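Local coordinates for 4-hydroxy-3-methylbut-2-enyl diphosphate reductase, apicoplast (Plasmodium falciparum, PDB 4N7B), which catalyses the last step of the apicoplast DOXP/MEP pathway, reducing (E)-4-hydroxy-3-methylbut-2-enyl diphosphate to isopentenyl and dimethylallyl diphosphate with an iron-sulfur cluster, at residues F230-V234 / V517-K521; E243-F248 / F526-I530; D284-Y290 / K306-D312; G294-Q298 / I347-E352. One frame throughout, in Å; residues are numbered along the deposited sequence.

Interaction 1. Residues F230-V234 / V517-K521; sequences FCKGV and VPKWK. With F3S (Fe3-s4 cluster), chain B.
Lys232 lies alongside the indole of Trp520, the two side chains running opposite ways, where the segment after strand 506-511 passes the N-terminal end of the cluster-binding helix 232-247 of this IspH-family reductase. The indole is reached along its six-membered ring: Lys232 CG comes obliquely to Trp520 CE3 at 3.5 Å, and Gly233 N lies near the ring plane, 3.5 Å from Trp520 CZ3. The lysine starts with CG anti to its own nitrogen (chi1 -170°) and bends at chi2, which carries the chain across Pro518, Lys232 CE lying 3.4 Å from Pro518 O. Val517 lies crosswise to the same chain, and on the indole itself Pro518 CB sits over one face near the rim. Beside this packing lies the cluster. Cys231, the N-cap residue, coordinates an iron through SG, and Lys232 N is held by Tyr414 OH of the same pocket. Gly233, which has no side chain, brings its CA to 3.8 Å from the cluster sulfide S1. Trp520 also touches Cys315, a second cluster ligand. The thiolate of Cys231 has a double role: its SG lies 2.3 Å from FE1 of the cluster and accepts a hydrogen bond from Val234 N at 3.3 Å.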
loop_
_atom_site.group_PDB
_atom_site.type_symbol
_atom_site.label_atom_id
_atom_site.label_comp_id
_atom_site.label_asym_id
_atom_site.label_seq_id
_atom_site.Cartn_x
_atom_site.Cartn_y
_atom_site.Cartn_z
ATOM N N PHE A 230 -5.795 -5.999 -6.249
ATOM C CA PHE A 230 -5.677 -6.396 -4.842
ATOM C C PHE A 230 -4.410 -7.208 -4.549
ATOM O O PHE A 230 -4.105 -8.192 -5.221
ATOM C CB PHE A 230 -6.898 -7.218 -4.399
ATOM C CG PHE A 230 -8.105 -6.392 -3.998
ATOM C CD1 PHE A 230 -8.141 -5.024 -4.209
ATOM C CD2 PHE A 230 -9.205 -6.996 -3.402
ATOM C CE1 PHE A 230 -9.249 -4.280 -3.842
ATOM C CE2 PHE A 230 -10.311 -6.258 -3.026
ATOM C CZ PHE A 230 -10.338 -4.902 -3.251
ATOM N N CYS A 231 -3.677 -6.785 -3.526
ATOM C CA CYS A 231 -2.616 -7.606 -2.962
ATOM C C CYS A 231 -3.255 -8.415 -1.837
ATOM O O CYS A 231 -4.444 -8.239 -1.514
ATOM C CB CYS A 231 -1.507 -6.701 -2.406
ATOM S SG CYS A 231 -2.124 -5.676 -1.048
ATOM N N LYS A 232 -2.470 -9.280 -1.216
ATOM C CA LYS A 232 -2.990 -10.089 -0.131
ATOM C C LYS A 232 -3.215 -9.286 1.159
ATOM O O LYS A 232 -4.112 -9.600 1.940
ATOM C CB LYS A 232 -2.048 -11.255 0.129
ATOM C CG LYS A 232 -2.605 -12.314 1.095
ATOM C CD LYS A 232 -3.875 -12.954 0.574
ATOM C CE LYS A 232 -4.352 -14.084 1.496
ATOM N NZ LYS A 232 -5.641 -14.668 1.016
ATOM N N GLY A 233 -2.417 -8.245 1.399
ATOM C CA GLY A 233 -2.592 -7.457 2.610
ATOM C C GLY A 233 -3.944 -6.771 2.571
ATOM O O GLY A 233 -4.670 -6.666 3.570
ATOM N N VAL A 234 -4.303 -6.308 1.385
ATOM C CA VAL A 234 -5.571 -5.617 1.200
ATOM C C VAL A 234 -6.730 -6.589 1.307
ATOM O O VAL A 234 -7.696 -6.311 2.022
ATOM C CB VAL A 234 -5.590 -4.849 -0.149
ATOM C CG1 VAL A 234 -7.003 -4.561 -0.616
ATOM C CG2 VAL A 234 -4.786 -3.539 -0.006
ATOM N N VAL A 517 0.867 -15.401 -4.524
ATOM C CA VAL A 517 0.002 -14.815 -3.525
ATOM C C VAL A 517 0.235 -15.521 -2.194
ATOM O O VAL A 517 0.034 -16.730 -2.080
ATOM C CB VAL A 517 -1.476 -14.920 -3.949
ATOM C CG1 VAL A 517 -2.372 -14.270 -2.922
ATOM C CG2 VAL A 517 -1.665 -14.283 -5.314
ATOM N N PRO A 518 0.704 -14.772 -1.187
ATOM C CA PRO A 518 0.915 -15.323 0.154
ATOM C C PRO A 518 -0.355 -15.961 0.696
ATOM O O PRO A 518 -1.465 -15.529 0.371
ATOM C CB PRO A 518 1.265 -14.094 0.989
ATOM C CG PRO A 518 1.799 -13.112 0.012
ATOM C CD PRO A 518 1.051 -13.348 -1.258
ATOM N N LYS A 519 -0.179 -16.977 1.530
ATOM C CA LYS A 519 -1.285 -17.695 2.115
ATOM C C LYS A 519 -1.539 -17.207 3.530
ATOM O O LYS A 519 -1.736 -17.984 4.452
ATOM C CB LYS A 519 -0.985 -19.189 2.075
ATOM C CG LYS A 519 -1.296 -19.761 0.719
ATOM C CD LYS A 519 -0.310 -20.830 0.294
ATOM C CE LYS A 519 -0.673 -21.382 -1.084
ATOM N NZ LYS A 519 -2.117 -21.770 -1.172
ATOM N N TRP A 520 -1.570 -15.899 3.707
ATOM C CA TRP A 520 -1.865 -15.365 5.020
ATOM C C TRP A 520 -3.302 -15.699 5.437
ATOM O O TRP A 520 -4.216 -15.660 4.628
ATOM C CB TRP A 520 -1.646 -13.861 5.023
ATOM C CG TRP A 520 -0.251 -13.466 4.579
ATOM C CD1 TRP A 520 0.888 -14.221 4.654
ATOM C CD2 TRP A 520 0.130 -12.224 3.983
ATOM N NE1 TRP A 520 1.960 -13.516 4.146
ATOM C CE2 TRP A 520 1.519 -12.286 3.732
ATOM C CE3 TRP A 520 -0.568 -11.060 3.644
ATOM C CZ2 TRP A 520 2.215 -11.241 3.149
ATOM C CZ3 TRP A 520 0.134 -10.010 3.067
ATOM C CH2 TRP A 520 1.514 -10.109 2.832
ATOM N N LYS A 521 -3.486 -16.033 6.706
ATOM C CA LYS A 521 -4.818 -16.210 7.265
ATOM C C LYS A 521 -5.229 -14.916 7.965
ATOM O O LYS A 521 -4.423 -13.999 8.087
ATOM C CB LYS A 521 -4.811 -17.374 8.257
ATOM C CG LYS A 521 -4.658 -18.738 7.596
ATOM C CD LYS A 521 -4.806 -19.858 8.612
ATOM C CE LYS A 521 -5.335 -21.153 7.972
ATOM N NZ LYS A 521 -4.291 -21.975 7.279
HETATM FE FE1 F3S B . -0.315 -4.792 0.077
HETATM FE FE3 F3S B . 1.002 -5.354 2.358
HETATM FE FE4 F3S B . 2.285 -4.476 0.166
HETATM S S1 F3S B . -0.842 -4.176 2.113
HETATM S S2 F3S B . 0.844 -3.177 -0.925
HETATM S S3 F3S B . 1.200 -6.383 0.437
HETATM S S4 F3S B . 2.710 -3.941 2.256
#

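Interaction 2. Residues E243-F248 / F526-I530; sequences ECLKLF and FLHMI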
loop_
_atom_site.group_PDB
_atom_site.type_symbol
_atom_site.label_atom_id
_atom_site.label_comp_id
_atom_site.label_asym_id
_atom_site.label_seq_id
_atom_site.Cartn_x
_atom_site.Cartn_y
_atom_site.Cartn_z
ATOM N N GLU A 243 -15.800 -9.746 8.170
ATOM C CA GLU A 243 -16.059 -10.907 8.987
ATOM C C GLU A 243 -16.449 -10.473 10.405
ATOM O O GLU A 243 -17.232 -11.152 11.083
ATOM C CB GLU A 243 -14.837 -11.823 8.960
ATOM C CG GLU A 243 -15.119 -13.224 9.445
ATOM C CD GLU A 243 -15.961 -14.001 8.467
ATOM O OE1 GLU A 243 -15.781 -13.815 7.243
ATOM O OE2 GLU A 243 -16.811 -14.780 8.928
ATOM N N CYS A 244 -15.937 -9.320 10.831
ATOM C CA CYS A 244 -16.320 -8.725 12.109
ATOM C C CYS A 244 -17.761 -8.260 12.047
ATOM O O CYS A 244 -18.524 -8.401 13.004
ATOM C CB CYS A 244 -15.427 -7.531 12.422
ATOM S SG CYS A 244 -13.820 -7.981 13.116
ATOM N N LEU A 245 -18.125 -7.694 10.902
ATOM C CA LEU A 245 -19.487 -7.230 10.683
ATOM C C LEU A 245 -20.492 -8.379 10.714
ATOM O O LEU A 245 -21.633 -8.186 11.120
ATOM C CB LEU A 245 -19.580 -6.485 9.355
ATOM C CG LEU A 245 -18.955 -5.090 9.383
ATOM C CD1 LEU A 245 -18.758 -4.567 7.976
ATOM C CD2 LEU A 245 -19.847 -4.146 10.183
ATOM N N LYS A 246 -20.075 -9.567 10.282
ATOM C CA LYS A 246 -20.944 -10.742 10.311
ATOM C C LYS A 246 -21.156 -11.210 11.739
ATOM O O LYS A 246 -22.268 -11.571 12.131
ATOM C CB LYS A 246 -20.357 -11.880 9.471
ATOM C CG LYS A 246 -20.614 -11.714 7.981
ATOM C CD LYS A 246 -19.798 -12.681 7.120
ATOM C CE LYS A 246 -19.644 -12.140 5.684
ATOM N NZ LYS A 246 -18.599 -12.856 4.893
ATOM N N LEU A 247 -20.088 -11.186 12.525
ATOM C CA LEU A 247 -20.159 -11.688 13.887
ATOM C C LEU A 247 -20.852 -10.707 14.809
ATOM O O LEU A 247 -21.895 -11.015 15.379
ATOM C CB LEU A 247 -18.765 -11.988 14.427
ATOM C CG LEU A 247 -18.022 -13.138 13.746
ATOM C CD1 LEU A 247 -16.768 -13.459 14.546
ATOM C CD2 LEU A 247 -18.913 -14.374 13.597
ATOM N N PHE A 248 -20.274 -9.521 14.953
ATOM C CA PHE A 248 -20.741 -8.569 15.951
ATOM C C PHE A 248 -21.630 -7.506 15.343
ATOM O O PHE A 248 -21.616 -7.275 14.139
ATOM C CB PHE A 248 -19.546 -7.928 16.634
ATOM C CG PHE A 248 -18.427 -8.890 16.879
ATOM C CD1 PHE A 248 -18.438 -9.709 17.992
ATOM C CD2 PHE A 248 -17.378 -9.001 15.979
ATOM C CE1 PHE A 248 -17.416 -10.609 18.214
ATOM C CE2 PHE A 248 -16.349 -9.901 16.197
ATOM C CZ PHE A 248 -16.369 -10.706 17.315
ATOM N N PHE A 526 -8.913 -13.069 16.116
ATOM C CA PHE A 526 -10.165 -12.960 15.410
ATOM C C PHE A 526 -10.652 -14.326 14.933
ATOM O O PHE A 526 -11.846 -14.623 14.993
ATOM C CB PHE A 526 -9.979 -12.028 14.231
ATOM C CG PHE A 526 -11.188 -11.887 13.394
ATOM C CD1 PHE A 526 -12.415 -11.669 13.987
ATOM C CD2 PHE A 526 -11.107 -11.964 12.020
ATOM C CE1 PHE A 526 -13.544 -11.535 13.230
ATOM C CE2 PHE A 526 -12.231 -11.829 11.252
ATOM C CZ PHE A 526 -13.459 -11.614 11.863
ATOM N N LEU A 527 -9.728 -15.158 14.462
ATOM C CA LEU A 527 -10.061 -16.523 14.057
ATOM C C LEU A 527 -10.582 -17.331 15.239
ATOM O O LEU A 527 -11.532 -18.099 15.101
ATOM C CB LEU A 527 -8.837 -17.228 13.477
ATOM C CG LEU A 527 -8.445 -16.883 12.044
ATOM C CD1 LEU A 527 -7.113 -17.525 11.704
ATOM C CD2 LEU A 527 -9.527 -17.351 11.089
ATOM N N HIS A 528 -9.959 -17.160 16.400
ATOM C CA HIS A 528 -10.383 -17.879 17.596
ATOM C C HIS A 528 -11.844 -17.564 17.913
ATOM O O HIS A 528 -12.630 -18.460 18.241
ATOM C CB HIS A 528 -9.507 -17.511 18.794
ATOM C CG HIS A 528 -9.747 -18.369 20.000
ATOM N ND1 HIS A 528 -9.284 -19.665 20.098
ATOM C CD2 HIS A 528 -10.412 -18.121 21.154
ATOM C CE1 HIS A 528 -9.645 -20.174 21.262
ATOM N NE2 HIS A 528 -10.332 -19.258 21.920
ATOM N N MET A 529 -12.195 -16.284 17.815
ATOM C CA MET A 529 -13.565 -15.847 18.053
ATOM C C MET A 529 -14.506 -16.613 17.143
ATOM O O MET A 529 -15.454 -17.260 17.601
ATOM C CB MET A 529 -13.702 -14.353 17.783
ATOM C CG MET A 529 -12.859 -13.493 18.706
ATOM S SD MET A 529 -12.985 -11.737 18.325
ATOM C CE MET A 529 -11.580 -11.087 19.222
ATOM N N ILE A 530 -14.228 -16.535 15.846
ATOM C CA ILE A 530 -15.034 -17.212 14.840
ATOM C C ILE A 530 -15.279 -18.669 15.237
ATOM O O ILE A 530 -16.417 -19.147 15.201
ATOM C CB ILE A 530 -14.351 -17.155 13.464
ATOM C CG1 ILE A 530 -14.282 -15.705 12.978
ATOM C CG2 ILE A 530 -15.093 -18.014 12.454
ATOM C CD1 ILE A 530 -13.553 -15.523 11.649
#
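Glu243 meets Phe526 through its methylene groups: CB lies near the plane of the ring at its edge, 3.2 Å from Phe526 CZ, a tight approach. With CG anti to the backbone nitrogen (chi1 -164°) and a bend at chi2, the chain crosses the phenyl nearly perpendicularly and also brings Glu243 CG to 3.5 Å from Ile530 CD1. That same CD1 rests over one face of the Phe526 ring, towards its rim. One residue on, Cys244 makes a sulfur-aromatic contact, its SG 4.1 Å from the centroid of the Phe526 ring and 32° off the ring normal, an oblique approach. These neighbours belong to two helices, 232-247 and 524-533, whose short segments run roughly parallel, 34° apart with axes 11.3 Å from each other; the wide spacing is bridged by Phe526, and both helices pack on the parallel sheet that contains strands 287-290 and 309-312. Cys244 and Phe526 both touch Ile311 of that sheet. A turn later Leu247 places CD1 3.7 Å from Ile530 CG1, while the same methyl reaches the Phe526 ring obliquely. Phe248, the first residue to leave the helical conformation, extends its ring to Met529 in a Met-aromatic contact: Met529 SD comes obliquely to the ring, 3.7 Å from Phe248 CZ.

Interaction 3. Residues D284-Y290 / K306-D312; sequences DGHILIY and KKLIEID
Glu310 OE2 accepts the hydroxyl hydrogen of Tyr290 over only 2.6 Å from Tyr290 OH. The donor arrives on the anti side of the carboxylate, 23° out of its plane, and the phenol ring stands almost perpendicular to that plane. Asp312 approaches the same ring at its edge, also with its carboxylate turned about a right angle to it; its own charge is paired with Arg300. Both acids and the tyrosine occupy the sheet face covered by helix 297-305, which connects strands 287-290 and 309-312 in a beta-alpha-beta crossover. The strands are parallel, the axes of these short segments approaching to 4.7 Å: Leu288 N donates to Ile309 O at 2.9 Å, and Leu288 O receives Ile311 N at 2.9 Å. On the other face Ile287 CD1 lies 3.6 Å from Ile309 CB, while Ile289 and Ile311 run side by side towards helix 232-247. Before the strands, Lys306 NZ bridges Asp284 OD1 at 3.0 Å and also bonds Val282 O. The face beneath the connecting helix thus mixes polar links with Leu288, and Arg300 probably stabilises the ionised form of Asp312, whereas Ile287, Ile289, Ile309 and Ile311 make the opposite face aliphatic.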
loop_
_atom_site.group_PDB
_atom_site.type_symbol
_atom_site.label_atom_id
_atom_site.label_comp_id
_atom_site.label_asym_id
_atom_site.label_seq_id
_atom_site.Cartn_x
_atom_site.Cartn_y
_atom_site.Cartn_z
ATOM N N ASP A 284 -15.763 2.121 24.988
ATOM C CA ASP A 284 -14.938 1.154 25.702
ATOM C C ASP A 284 -15.540 -0.242 25.550
ATOM O O ASP A 284 -16.751 -0.385 25.418
ATOM C CB ASP A 284 -14.839 1.529 27.183
ATOM C CG ASP A 284 -14.174 2.876 27.402
ATOM O OD1 ASP A 284 -14.097 3.664 26.433
ATOM O OD2 ASP A 284 -13.735 3.147 28.542
ATOM N N GLY A 285 -14.694 -1.267 25.551
ATOM C CA GLY A 285 -15.169 -2.636 25.444
ATOM C C GLY A 285 -15.448 -3.094 24.021
ATOM O O GLY A 285 -15.586 -4.294 23.774
ATOM N N HIS A 286 -15.523 -2.154 23.082
ATOM C CA HIS A 286 -15.913 -2.486 21.709
ATOM C C HIS A 286 -14.747 -2.928 20.829
ATOM O O HIS A 286 -13.579 -2.821 21.207
ATOM C CB HIS A 286 -16.623 -1.305 21.044
ATOM C CG HIS A 286 -18.080 -1.224 21.363
ATOM N ND1 HIS A 286 -18.552 -1.091 22.651
ATOM C CD2 HIS A 286 -19.172 -1.269 20.564
ATOM C CE1 HIS A 286 -19.873 -1.053 22.633
ATOM N NE2 HIS A 286 -20.274 -1.158 21.379
ATOM N N ILE A 287 -15.095 -3.427 19.646
ATOM C CA ILE A 287 -14.126 -3.867 18.649
ATOM C C ILE A 287 -13.437 -2.677 18.004
ATOM O O ILE A 287 -14.093 -1.713 17.615
ATOM C CB ILE A 287 -14.820 -4.644 17.512
ATOM C CG1 ILE A 287 -15.572 -5.859 18.060
ATOM C CG2 ILE A 287 -13.809 -5.082 16.474
ATOM C CD1 ILE A 287 -14.741 -7.130 18.081
ATOM N N LEU A 288 -12.117 -2.749 17.886
ATOM C CA LEU A 288 -11.392 -1.812 17.050
ATOM C C LEU A 288 -10.442 -2.556 16.142
ATOM O O LEU A 288 -9.660 -3.386 16.603
ATOM C CB LEU A 288 -10.594 -0.815 17.877
ATOM C CG LEU A 288 -9.803 0.185 17.020
ATOM C CD1 LEU A 288 -10.739 1.077 16.208
ATOM C CD2 LEU A 288 -8.907 1.024 17.902
ATOM N N ILE A 289 -10.506 -2.239 14.852
ATOM C CA ILE A 289 -9.636 -2.851 13.857
ATOM C C ILE A 289 -8.536 -1.899 13.396
ATOM O O ILE A 289 -8.809 -0.748 13.040
ATOM C CB ILE A 289 -10.444 -3.286 12.633
ATOM C CG1 ILE A 289 -11.540 -4.266 13.069
ATOM C CG2 ILE A 289 -9.535 -3.914 11.604
ATOM C CD1 ILE A 289 -12.459 -4.716 11.956
ATOM N N TYR A 290 -7.295 -2.377 13.395
ATOM C CA TYR A 290 -6.181 -1.586 12.882
ATOM C C TYR A 290 -6.025 -1.850 11.389
ATOM O O TYR A 290 -6.049 -3.000 10.947
ATOM C CB TYR A 290 -4.882 -1.923 13.620
ATOM C CG TYR A 290 -4.942 -1.675 15.110
ATOM C CD1 TYR A 290 -5.355 -0.449 15.617
ATOM C CD2 TYR A 290 -4.606 -2.671 16.012
ATOM C CE1 TYR A 290 -5.416 -0.223 16.983
ATOM C CE2 TYR A 290 -4.667 -2.452 17.382
ATOM C CZ TYR A 290 -5.074 -1.231 17.861
ATOM O OH TYR A 290 -5.130 -1.018 19.228
ATOM N N LYS A 306 -9.046 1.352 27.359
ATOM C CA LYS A 306 -10.473 1.337 27.068
ATOM C C LYS A 306 -11.000 -0.085 26.963
ATOM O O LYS A 306 -12.165 -0.297 26.620
ATOM C CB LYS A 306 -10.752 2.050 25.753
ATOM C CG LYS A 306 -10.510 3.534 25.782
ATOM C CD LYS A 306 -10.659 4.102 24.386
ATOM C CE LYS A 306 -11.120 5.542 24.423
ATOM N NZ LYS A 306 -12.593 5.627 24.686
ATOM N N LYS A 307 -10.145 -1.054 27.264
ATOM C CA LYS A 307 -10.499 -2.456 27.145
ATOM C C LYS A 307 -11.221 -2.740 25.822
ATOM O O LYS A 307 -12.327 -3.278 25.803
ATOM C CB LYS A 307 -11.346 -2.882 28.347
ATOM C CG LYS A 307 -10.949 -4.234 28.917
ATOM C CD LYS A 307 -10.629 -4.154 30.410
ATOM C CE LYS A 307 -10.071 -5.479 30.922
ATOM N NZ LYS A 307 -9.796 -5.467 32.384
ATOM N N LEU A 308 -10.579 -2.385 24.713
ATOM C CA LEU A 308 -11.145 -2.647 23.397
ATOM C C LEU A 308 -10.730 -4.023 22.897
ATOM O O LEU A 308 -9.686 -4.548 23.287
ATOM C CB LEU A 308 -10.674 -1.594 22.395
ATOM C CG LEU A 308 -11.032 -0.148 22.720
ATOM C CD1 LEU A 308 -10.376 0.774 21.708
ATOM C CD2 LEU A 308 -12.540 0.032 22.720
ATOM N N ILE A 309 -11.549 -4.601 22.027
ATOM C CA ILE A 309 -11.173 -5.827 21.347
ATOM C C ILE A 309 -10.314 -5.440 20.169
ATOM O O ILE A 309 -10.828 -5.087 19.110
ATOM C CB ILE A 309 -12.368 -6.600 20.776
ATOM C CG1 ILE A 309 -13.572 -6.556 21.720
ATOM C CG2 ILE A 309 -11.953 -8.040 20.496
ATOM C CD1 ILE A 309 -13.333 -7.242 23.029
ATOM N N GLU A 310 -9.005 -5.493 20.362
ATOM C CA GLU A 310 -8.063 -5.144 19.317
ATOM C C GLU A 310 -7.979 -6.239 18.268
ATOM O O GLU A 310 -7.627 -7.379 18.566
ATOM C CB GLU A 310 -6.688 -4.918 19.920
ATOM C CG GLU A 310 -6.605 -3.701 20.803
ATOM C CD GLU A 310 -5.237 -3.552 21.421
ATOM O OE1 GLU A 310 -5.027 -4.114 22.517
ATOM O OE2 GLU A 310 -4.367 -2.893 20.799
ATOM N N ILE A 311 -8.301 -5.880 17.033
ATOM C CA ILE A 311 -8.187 -6.801 15.915
ATOM C C ILE A 311 -7.276 -6.195 14.853
ATOM O O ILE A 311 -7.657 -5.260 14.146
ATOM C CB ILE A 311 -9.556 -7.138 15.331
ATOM C CG1 ILE A 311 -10.350 -7.933 16.369
ATOM C CG2 ILE A 311 -9.393 -7.930 14.035
ATOM C CD1 ILE A 311 -11.573 -8.597 15.824
ATOM N N ASP A 312 -6.070 -6.744 14.753
ATOM C CA ASP A 312 -4.990 -6.093 14.031
ATOM C C ASP A 312 -4.846 -6.610 12.605
ATOM O O ASP A 312 -4.321 -7.699 12.389
ATOM C CB ASP A 312 -3.681 -6.303 14.783
ATOM C CG ASP A 312 -2.542 -5.494 14.204
ATOM O OD1 ASP A 312 -2.742 -4.797 13.182
ATOM O OD2 ASP A 312 -1.432 -5.567 14.761
#

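Interaction 4. Residues G294-Q298 / I347-E352; sequences GISPQ and IGTYNE
Ile347 touches Ser296 only lightly, its CG2 branch 4.1 Å from Ser296 OG, where the last turn of helix 344-350 meets the loop leading into helix 297-305. Helix 297-305 follows strand 287-290 of one parallel sheet and helix 344-350 follows strand 334-338 of another, so the contact joins two alpha/beta units of the IspH-family fold. It probably lies beside the substrate pocket, as Glu345, the proton donor by similarity to relatives, is on the same short helix. At Gly348, which has no side chain, the backbones come close: its CA is 4.2 Å from Ser296 CA and 3.7 Å from Ser296 OG. Thr349 turns to helix 316-329 instead. Asn351, just past the helical residues, makes the hydrogen bonds of the contact. Its ND2 donates to Ser296 OG at 3.0 Å with an N-H...O angle of 164°, and the hydroxyl lies only 11° out of the amide plane. The serine oxygen is brought there by a chi1 of -59°, which sets it anti to the carbonyl carbon. Asn351 also meets Gln298, whose NE2 gives a weak hydrogen bond to Asn351 O, whereas Gln298 OE1 is buried without a polar partner. Glu352 follows, with OE2 held by His322; its chain, bent at chi2, crosses the proline ring obliquely, placing Glu352 OE1 3.3 Å from Pro297 CG.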
loop_
_atom_site.group_PDB
_atom_site.type_symbol
_atom_site.label_atom_id
_atom_site.label_comp_id
_atom_site.label_asym_id
_atom_site.label_seq_id
_atom_site.Cartn_x
_atom_site.Cartn_y
_atom_site.Cartn_z
ATOM N N GLY A 294 -0.879 -0.340 9.347
ATOM C CA GLY A 294 -0.267 -0.410 10.651
ATOM C C GLY A 294 -0.575 0.797 11.518
ATOM O O GLY A 294 -1.200 1.775 11.089
ATOM N N ILE A 295 -0.097 0.732 12.752
ATOM C CA ILE A 295 -0.487 1.691 13.760
ATOM C C ILE A 295 0.675 1.966 14.708
ATOM O O ILE A 295 1.583 1.143 14.842
ATOM C CB ILE A 295 -1.717 1.172 14.560
ATOM C CG1 ILE A 295 -2.321 2.300 15.398
ATOM C CG2 ILE A 295 -1.345 -0.033 15.450
ATOM C CD1 ILE A 295 -3.001 3.367 14.567
ATOM N N SER A 296 0.653 3.133 15.345
ATOM C CA SER A 296 1.646 3.465 16.357
ATOM C C SER A 296 1.370 2.652 17.632
ATOM O O SER A 296 0.213 2.459 18.011
ATOM C CB SER A 296 1.615 4.969 16.666
ATOM O OG SER A 296 1.881 5.741 15.506
ATOM N N PRO A 297 2.431 2.153 18.287
ATOM C CA PRO A 297 2.315 1.347 19.513
ATOM C C PRO A 297 1.520 2.065 20.596
ATOM O O PRO A 297 0.800 1.442 21.374
ATOM C CB PRO A 297 3.766 1.184 19.976
ATOM C CG PRO A 297 4.606 1.448 18.766
ATOM C CD PRO A 297 3.829 2.354 17.869
ATOM N N GLN A 298 1.667 3.383 20.636
ATOM C CA GLN A 298 1.017 4.222 21.640
ATOM C C GLN A 298 -0.501 4.095 21.548
ATOM O O GLN A 298 -1.197 4.056 22.559
ATOM C CB GLN A 298 1.430 5.678 21.435
ATOM C CG GLN A 298 2.916 5.953 21.678
ATOM C CD GLN A 298 3.805 5.617 20.484
ATOM O OE1 GLN A 298 3.338 5.105 19.473
ATOM N NE2 GLN A 298 5.095 5.904 20.605
ATOM N N ILE A 347 4.404 6.939 9.692
ATOM C CA ILE A 347 4.218 7.418 11.057
ATOM C C ILE A 347 4.175 6.248 12.031
ATOM O O ILE A 347 4.848 6.268 13.059
ATOM C CB ILE A 347 2.937 8.243 11.150
ATOM C CG1 ILE A 347 3.130 9.568 10.406
ATOM C CG2 ILE A 347 2.545 8.507 12.607
ATOM C CD1 ILE A 347 1.817 10.302 10.127
ATOM N N GLY A 348 3.400 5.216 11.691
ATOM C CA GLY A 348 3.267 4.043 12.539
ATOM C C GLY A 348 4.593 3.336 12.772
ATOM O O GLY A 348 4.910 2.950 13.889
ATOM N N THR A 349 5.372 3.166 11.711
ATOM C CA THR A 349 6.684 2.535 11.813
ATOM C C THR A 349 7.654 3.390 12.635
ATOM O O THR A 349 8.391 2.891 13.484
ATOM C CB THR A 349 7.297 2.339 10.419
ATOM O OG1 THR A 349 6.519 1.383 9.689
ATOM C CG2 THR A 349 8.739 1.850 10.539
ATOM N N TYR A 350 7.651 4.690 12.362
ATOM C CA TYR A 350 8.490 5.634 13.085
ATOM C C TYR A 350 8.283 5.470 14.585
ATOM O O TYR A 350 9.237 5.417 15.353
ATOM C CB TYR A 350 8.154 7.071 12.656
ATOM C CG TYR A 350 8.933 8.152 13.407
ATOM C CD1 TYR A 350 10.203 8.544 13.001
ATOM C CD2 TYR A 350 8.400 8.759 14.534
ATOM C CE1 TYR A 350 10.919 9.516 13.702
ATOM C CE2 TYR A 350 9.109 9.738 15.233
ATOM C CZ TYR A 350 10.362 10.111 14.809
ATOM O OH TYR A 350 11.051 11.082 15.504
ATOM N N ASN A 351 7.033 5.368 15.014
ATOM C CA ASN A 351 6.748 5.410 16.439
ATOM C C ASN A 351 7.102 4.132 17.184
ATOM O O ASN A 351 6.874 4.034 18.384
ATOM C CB ASN A 351 5.292 5.804 16.671
ATOM C CG ASN A 351 5.101 7.307 16.628
ATOM O OD1 ASN A 351 5.952 8.057 17.094
ATOM N ND2 ASN A 351 3.996 7.752 16.058
ATOM N N GLU A 352 7.682 3.162 16.487
ATOM C CA GLU A 352 8.172 1.963 17.158
ATOM C C GLU A 352 9.513 2.252 17.831
ATOM O O GLU A 352 9.869 1.601 18.804
ATOM C CB GLU A 352 8.309 0.804 16.175
ATOM C CG GLU A 352 6.987 0.308 15.585
ATOM C CD GLU A 352 6.180 -0.565 16.547
ATOM O OE1 GLU A 352 6.654 -0.830 17.669
ATOM O OE2 GLU A 352 5.064 -0.994 16.176
#

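In the fold
From the N terminus, helix 232-247 supplies the first halves of interactions 1 and 2, whose partners come near the C terminus; these two long loops, closed over some 280 residues, cross, and they touch where Lys521 meets Leu527. Interaction 3 closes a short loop around helix 297-305 and nests inside both. Interaction 4 starts within that loop and ends beyond it, so it crosses interaction 3 while also nesting inside the long pair. Interactions 2 and 3 share packing through Ile309 and Ile311, and Tyr290 touches Ile295 between interactions 3 and 4. Together the contacts tie the C-terminal segment to helix 232-247 beside the cluster, the sheet with strands 287-290 and 309-312 to both, and that sheet's connecting helix to helix 344-350.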